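Local coordinates for cellobiose 2-epimerase (Ruminococcus albus, PDB 3VW5), which catalyses the reversible epimerization of cellobiose to 4-O-beta-D-glucosyl-D-mannose, acting on the unmodified sugar, at residues Thr178-Thr190 with Val201-Arg213. The protein carries 2 engineered substitutions. Sequence-based numbering, arbitrary orientation.
Sequences TMNAILHLIEAYT and VADRLKFQLGQMR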
loop_
_atom_site.group_PDB
_atom_site.type_symbol
_atom_site.label_atom_id
_atom_site.label_comp_id
_atom_site.label_asym_id
_atom_site.label_seq_id
_atom_site.Cartn_x
_atom_site.Cartn_y
_atom_site.Cartn_z
ATOM N N THR A 178 -11.923 -7.438 6.430
ATOM C CA THR A 178 -11.656 -7.044 5.040
ATOM C C THR A 178 -10.420 -7.743 4.486
ATOM O O THR A 178 -9.506 -8.063 5.244
ATOM C CB THR A 178 -11.416 -5.527 4.921
ATOM O OG1 THR A 178 -10.069 -5.221 5.305
ATOM C CG2 THR A 178 -12.383 -4.760 5.796
ATOM N N MET A 179 -10.379 -7.978 3.174
ATOM C CA MET A 179 -9.175 -8.564 2.582
ATOM C C MET A 179 -8.044 -7.549 2.667
ATOM O O MET A 179 -6.884 -7.917 2.821
ATOM C CB MET A 179 -9.382 -9.031 1.134
ATOM C CG MET A 179 -9.520 -7.913 0.095
ATOM S SD MET A 179 -7.977 -7.560 -0.787
ATOM C CE MET A 179 -7.266 -9.188 -0.723
ATOM N N ASN A 180 -8.411 -6.274 2.592
ATOM C CA ASN A 180 -7.478 -5.172 2.649
ATOM C C ASN A 180 -6.534 -5.283 3.828
ATOM O O ASN A 180 -5.321 -5.168 3.681
ATOM C CB ASN A 180 -8.257 -3.877 2.779
ATOM C CG ASN A 180 -7.698 -2.775 1.923
ATOM O OD1 ASN A 180 -6.615 -2.258 2.182
ATOM N ND2 ASN A 180 -8.449 -2.395 0.894
ATOM N N ALA A 181 -7.098 -5.498 5.009
ATOM C CA ALA A 181 -6.293 -5.607 6.216
ATOM C C ALA A 181 -5.372 -6.826 6.176
ATOM O O ALA A 181 -4.208 -6.741 6.564
ATOM C CB ALA A 181 -7.183 -5.655 7.445
ATOM N N ILE A 182 -5.887 -7.962 5.722
ATOM C CA ILE A 182 -5.067 -9.171 5.710
ATOM C C ILE A 182 -3.847 -8.929 4.820
ATOM O O ILE A 182 -2.703 -9.158 5.220
ATOM C CB ILE A 182 -5.876 -10.426 5.281
ATOM C CG1 ILE A 182 -7.011 -10.700 6.268
ATOM C CG2 ILE A 182 -4.986 -11.653 5.189
ATOM C CD1 ILE A 182 -7.914 -11.846 5.849
ATOM N N LEU A 183 -4.115 -8.420 3.626
ATOM C CA LEU A 183 -3.093 -8.114 2.639
ATOM C C LEU A 183 -2.000 -7.179 3.186
ATOM O O LEU A 183 -0.800 -7.390 2.952
ATOM C CB LEU A 183 -3.762 -7.485 1.416
ATOM C CG LEU A 183 -2.991 -7.437 0.095
ATOM C CD1 LEU A 183 -2.180 -6.170 -0.033
ATOM C CD2 LEU A 183 -2.111 -8.660 -0.041
ATOM N N HIS A 184 -2.408 -6.146 3.910
ATOM C CA HIS A 184 -1.421 -5.231 4.466
ATOM C C HIS A 184 -0.706 -5.741 5.730
ATOM O O HIS A 184 0.400 -5.299 6.041
ATOM C CB HIS A 184 -1.978 -3.807 4.575
ATOM C CG HIS A 184 -2.162 -3.165 3.235
ATOM N ND1 HIS A 184 -1.096 -2.766 2.454
ATOM C CD2 HIS A 184 -3.275 -2.926 2.501
ATOM C CE1 HIS A 184 -1.545 -2.281 1.313
ATOM N NE2 HIS A 184 -2.866 -2.361 1.319
ATOM N N LEU A 185 -1.308 -6.699 6.428
ATOM C CA LEU A 185 -0.553 -7.479 7.416
ATOM C C LEU A 185 0.496 -8.347 6.709
ATOM O O LEU A 185 1.661 -8.374 7.110
ATOM C CB LEU A 185 -1.469 -8.323 8.304
ATOM C CG LEU A 185 -2.309 -7.560 9.335
ATOM C CD1 LEU A 185 -3.324 -8.488 9.977
ATOM C CD2 LEU A 185 -1.459 -6.877 10.412
ATOM N N ILE A 186 0.102 -9.042 5.649
ATOM C CA ILE A 186 1.092 -9.790 4.882
ATOM C C ILE A 186 2.264 -8.877 4.501
ATOM O O ILE A 186 3.417 -9.196 4.737
ATOM C CB ILE A 186 0.459 -10.452 3.639
ATOM C CG1 ILE A 186 -0.393 -11.659 4.054
ATOM C CG2 ILE A 186 1.513 -10.850 2.635
ATOM C CD1 ILE A 186 -1.480 -12.028 3.062
ATOM N N GLU A 187 1.945 -7.718 3.944
ATOM C CA GLU A 187 2.934 -6.785 3.439
ATOM C C GLU A 187 3.920 -6.354 4.531
ATOM O O GLU A 187 5.135 -6.385 4.324
ATOM C CB GLU A 187 2.196 -5.575 2.879
ATOM C CG GLU A 187 3.032 -4.525 2.195
ATOM C CD GLU A 187 2.187 -3.302 1.884
ATOM O OE1 GLU A 187 2.101 -2.886 0.697
ATOM O OE2 GLU A 187 1.581 -2.760 2.842
ATOM N N ALA A 188 3.386 -5.951 5.683
ATOM C CA ALA A 188 4.195 -5.534 6.840
ATOM C C ALA A 188 5.044 -6.665 7.418
ATOM O O ALA A 188 6.241 -6.497 7.620
ATOM C CB ALA A 188 3.312 -4.902 7.947
ATOM N N TYR A 189 4.415 -7.805 7.696
ATOM C CA TYR A 189 5.110 -8.928 8.326
ATOM C C TYR A 189 6.199 -9.476 7.424
ATOM O O TYR A 189 7.257 -9.888 7.900
ATOM C CB TYR A 189 4.142 -10.044 8.728
ATOM C CG TYR A 189 3.296 -9.699 9.922
ATOM C CD1 TYR A 189 2.607 -10.687 10.619
ATOM C CD2 TYR A 189 3.187 -8.385 10.362
ATOM C CE1 TYR A 189 1.824 -10.376 11.721
ATOM C CE2 TYR A 189 2.412 -8.055 11.468
ATOM C CZ TYR A 189 1.724 -9.056 12.141
ATOM O OH TYR A 189 0.940 -8.739 13.239
ATOM N N THR A 190 5.938 -9.483 6.121
ATOM C CA THR A 190 6.973 -9.813 5.153
ATOM C C THR A 190 8.207 -8.952 5.398
ATOM O O THR A 190 9.323 -9.454 5.387
ATOM C CB THR A 190 6.500 -9.616 3.702
ATOM O OG1 THR A 190 5.388 -10.472 3.449
ATOM C CG2 THR A 190 7.618 -9.956 2.722
ATOM N N VAL A 201 7.107 -14.096 13.903
ATOM C CA VAL A 201 6.535 -13.268 12.842
ATOM C C VAL A 201 6.182 -14.112 11.599
ATOM O O VAL A 201 5.094 -13.986 11.040
ATOM C CB VAL A 201 7.475 -12.065 12.484
ATOM C CG1 VAL A 201 6.900 -11.209 11.348
ATOM C CG2 VAL A 201 7.707 -11.208 13.700
ATOM N N ALA A 202 7.081 -14.991 11.176
ATOM C CA ALA A 202 6.761 -15.869 10.052
ATOM C C ALA A 202 5.542 -16.751 10.321
ATOM O O ALA A 202 4.754 -17.014 9.418
ATOM C CB ALA A 202 7.955 -16.704 9.640
ATOM N N ASP A 203 5.362 -17.202 11.554
ATOM C CA ASP A 203 4.167 -17.981 11.867
ATOM C C ASP A 203 2.889 -17.217 11.549
ATOM O O ASP A 203 2.025 -17.731 10.842
ATOM C CB ASP A 203 4.161 -18.464 13.320
ATOM C CG ASP A 203 5.061 -19.665 13.530
ATOM O OD1 ASP A 203 5.266 -20.423 12.544
ATOM O OD2 ASP A 203 5.570 -19.837 14.670
ATOM N N ARG A 204 2.778 -15.991 12.053
ATOM C CA ARG A 204 1.590 -15.194 11.796
ATOM C C ARG A 204 1.433 -14.929 10.291
ATOM O O ARG A 204 0.329 -15.075 9.738
ATOM C CB ARG A 204 1.640 -13.889 12.585
ATOM C CG ARG A 204 1.954 -14.075 14.061
ATOM C CD ARG A 204 1.039 -15.096 14.684
ATOM N NE ARG A 204 -0.366 -14.731 14.543
ATOM C CZ ARG A 204 -1.309 -15.558 14.100
ATOM N NH1 ARG A 204 -0.998 -16.800 13.753
ATOM N NH2 ARG A 204 -2.564 -15.136 14.001
ATOM N N LEU A 205 2.542 -14.567 9.638
ATOM C CA LEU A 205 2.588 -14.387 8.190
ATOM C C LEU A 205 1.985 -15.579 7.456
ATOM O O LEU A 205 1.202 -15.397 6.517
ATOM C CB LEU A 205 4.032 -14.210 7.701
ATOM C CG LEU A 205 4.382 -13.207 6.582
ATOM C CD1 LEU A 205 5.558 -13.706 5.783
ATOM C CD2 LEU A 205 3.228 -12.860 5.628
ATOM N N LYS A 206 2.363 -16.796 7.853
ATOM C CA LYS A 206 1.882 -17.974 7.140
ATOM C C LYS A 206 0.378 -18.147 7.372
ATOM O O LYS A 206 -0.369 -18.570 6.477
ATOM C CB LYS A 206 2.672 -19.228 7.517
ATOM C CG LYS A 206 4.052 -19.330 6.866
ATOM C CD LYS A 206 4.938 -20.354 7.583
ATOM C CE LYS A 206 6.327 -20.461 6.938
ATOM N NZ LYS A 206 6.901 -21.864 6.937
ATOM N N PHE A 207 -0.072 -17.783 8.564
ATOM C CA PHE A 207 -1.488 -17.824 8.846
ATOM C C PHE A 207 -2.258 -16.829 7.944
ATOM O O PHE A 207 -3.340 -17.145 7.423
ATOM C CB PHE A 207 -1.741 -17.558 10.319
ATOM C CG PHE A 207 -3.157 -17.168 10.629
ATOM C CD1 PHE A 207 -3.506 -15.835 10.759
ATOM C CD2 PHE A 207 -4.139 -18.134 10.788
ATOM C CE1 PHE A 207 -4.811 -15.462 11.046
ATOM C CE2 PHE A 207 -5.446 -17.773 11.075
ATOM C CZ PHE A 207 -5.782 -16.428 11.201
ATOM N N GLN A 208 -1.690 -15.644 7.736
ATOM C CA GLN A 208 -2.314 -14.668 6.854
ATOM C C GLN A 208 -2.354 -15.147 5.405
ATOM O O GLN A 208 -3.375 -15.005 4.730
ATOM C CB GLN A 208 -1.613 -13.317 6.969
ATOM C CG GLN A 208 -1.820 -12.652 8.317
ATOM C CD GLN A 208 -0.602 -11.860 8.772
ATOM O OE1 GLN A 208 0.328 -11.598 7.994
ATOM N NE2 GLN A 208 -0.600 -11.485 10.045
ATOM N N LEU A 209 -1.239 -15.695 4.926
ATOM C CA LEU A 209 -1.201 -16.292 3.606
ATOM C C LEU A 209 -2.308 -17.343 3.459
ATOM O O LEU A 209 -3.056 -17.319 2.488
ATOM C CB LEU A 209 0.166 -16.913 3.337
ATOM C CG LEU A 209 1.238 -16.084 2.611
ATOM C CD1 LEU A 209 0.760 -14.696 2.279
ATOM C CD2 LEU A 209 2.507 -16.014 3.420
ATOM N N GLY A 210 -2.427 -18.247 4.434
ATOM C CA GLY A 210 -3.447 -19.283 4.404
ATOM C C GLY A 210 -4.857 -18.735 4.270
ATOM O O GLY A 210 -5.688 -19.270 3.533
ATOM N N GLN A 211 -5.131 -17.649 4.981
ATOM C CA GLN A 211 -6.441 -17.018 4.907
ATOM C C GLN A 211 -6.714 -16.483 3.499
ATOM O O GLN A 211 -7.837 -16.602 2.976
ATOM C CB GLN A 211 -6.562 -15.897 5.933
ATOM C CG GLN A 211 -6.643 -16.378 7.355
ATOM C CD GLN A 211 -7.373 -15.401 8.252
ATOM O OE1 GLN A 211 -7.081 -14.198 8.252
ATOM N NE2 GLN A 211 -8.337 -15.913 9.026
ATOM N N MET A 212 -5.688 -15.891 2.893
ATOM C CA MET A 212 -5.812 -15.445 1.521
ATOM C C MET A 212 -6.146 -16.616 0.607
ATOM O O MET A 212 -7.014 -16.485 -0.252
ATOM C CB MET A 212 -4.553 -14.707 1.051
ATOM C CG MET A 212 -4.340 -13.354 1.757
ATOM S SD MET A 212 -5.475 -12.031 1.339
ATOM C CE MET A 212 -5.262 -11.977 -0.403
ATOM N N ARG A 213 -5.475 -17.757 0.793
ATOM C CA ARG A 213 -5.699 -18.918 -0.074
ATOM C C ARG A 213 -7.022 -19.646 0.233
ATOM O O ARG A 213 -7.773 -20.003 -0.673
ATOM C CB ARG A 213 -4.503 -19.888 -0.042
ATOM C CG ARG A 213 -4.904 -21.362 0.010
ATOM C CD ARG A 213 -3.772 -22.369 -0.262
ATOM N NE ARG A 213 -2.683 -22.422 0.728
ATOM C CZ ARG A 213 -2.808 -22.763 2.015
ATOM N NH1 ARG A 213 -3.991 -23.066 2.536
ATOM N NH2 ARG A 213 -1.732 -22.783 2.796
#
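Ile186 and Gln208 interlock at the centre of this helix pair, each a knob in a hole of the other helix. Ile186 enters among Leu205, Gln208, Leu209 and Met212; its CG1 branch, anti to the carbonyl carbon (chi1 -74°), carries CD1 to within 3.6 Å of Leu209 CD1. In return, Gln208 fits among Ile182, Leu185, Ile186 and Tyr189, its CD 3.7 Å from Leu185 CB. Tyr189 is the third knob: its CB packs on Leu205 CG at 3.8 Å, while Arg204 CB meets the ring at its edge, 3.6 Å from CE1. Farther along, Ile182 CG2 lies 3.9 Å from Met212 CG. No hydrogen bond joins the two segments; three polar groups have partners outside the pair: Gln208 NE2 is hydrogen-bonded to Tyr152 OH, Tyr189 OH to Glu143, and Arg204 NE forms a salt bridge with Glu143. Replacing Tyr189 by alanine is likely to leave a gap among Val201, Arg204, Leu205 and Gln208 and to deprive Glu143 of one hydrogen-bond partner. The axes of 179-190 and 201-213 come within 9.3 Å and run roughly antiparallel (146°); helices 179-196 and 199-216, joined by a tight turn, form an alpha-hairpin, consistent with the (alpha/alpha)6 barrel fold of this epimerase.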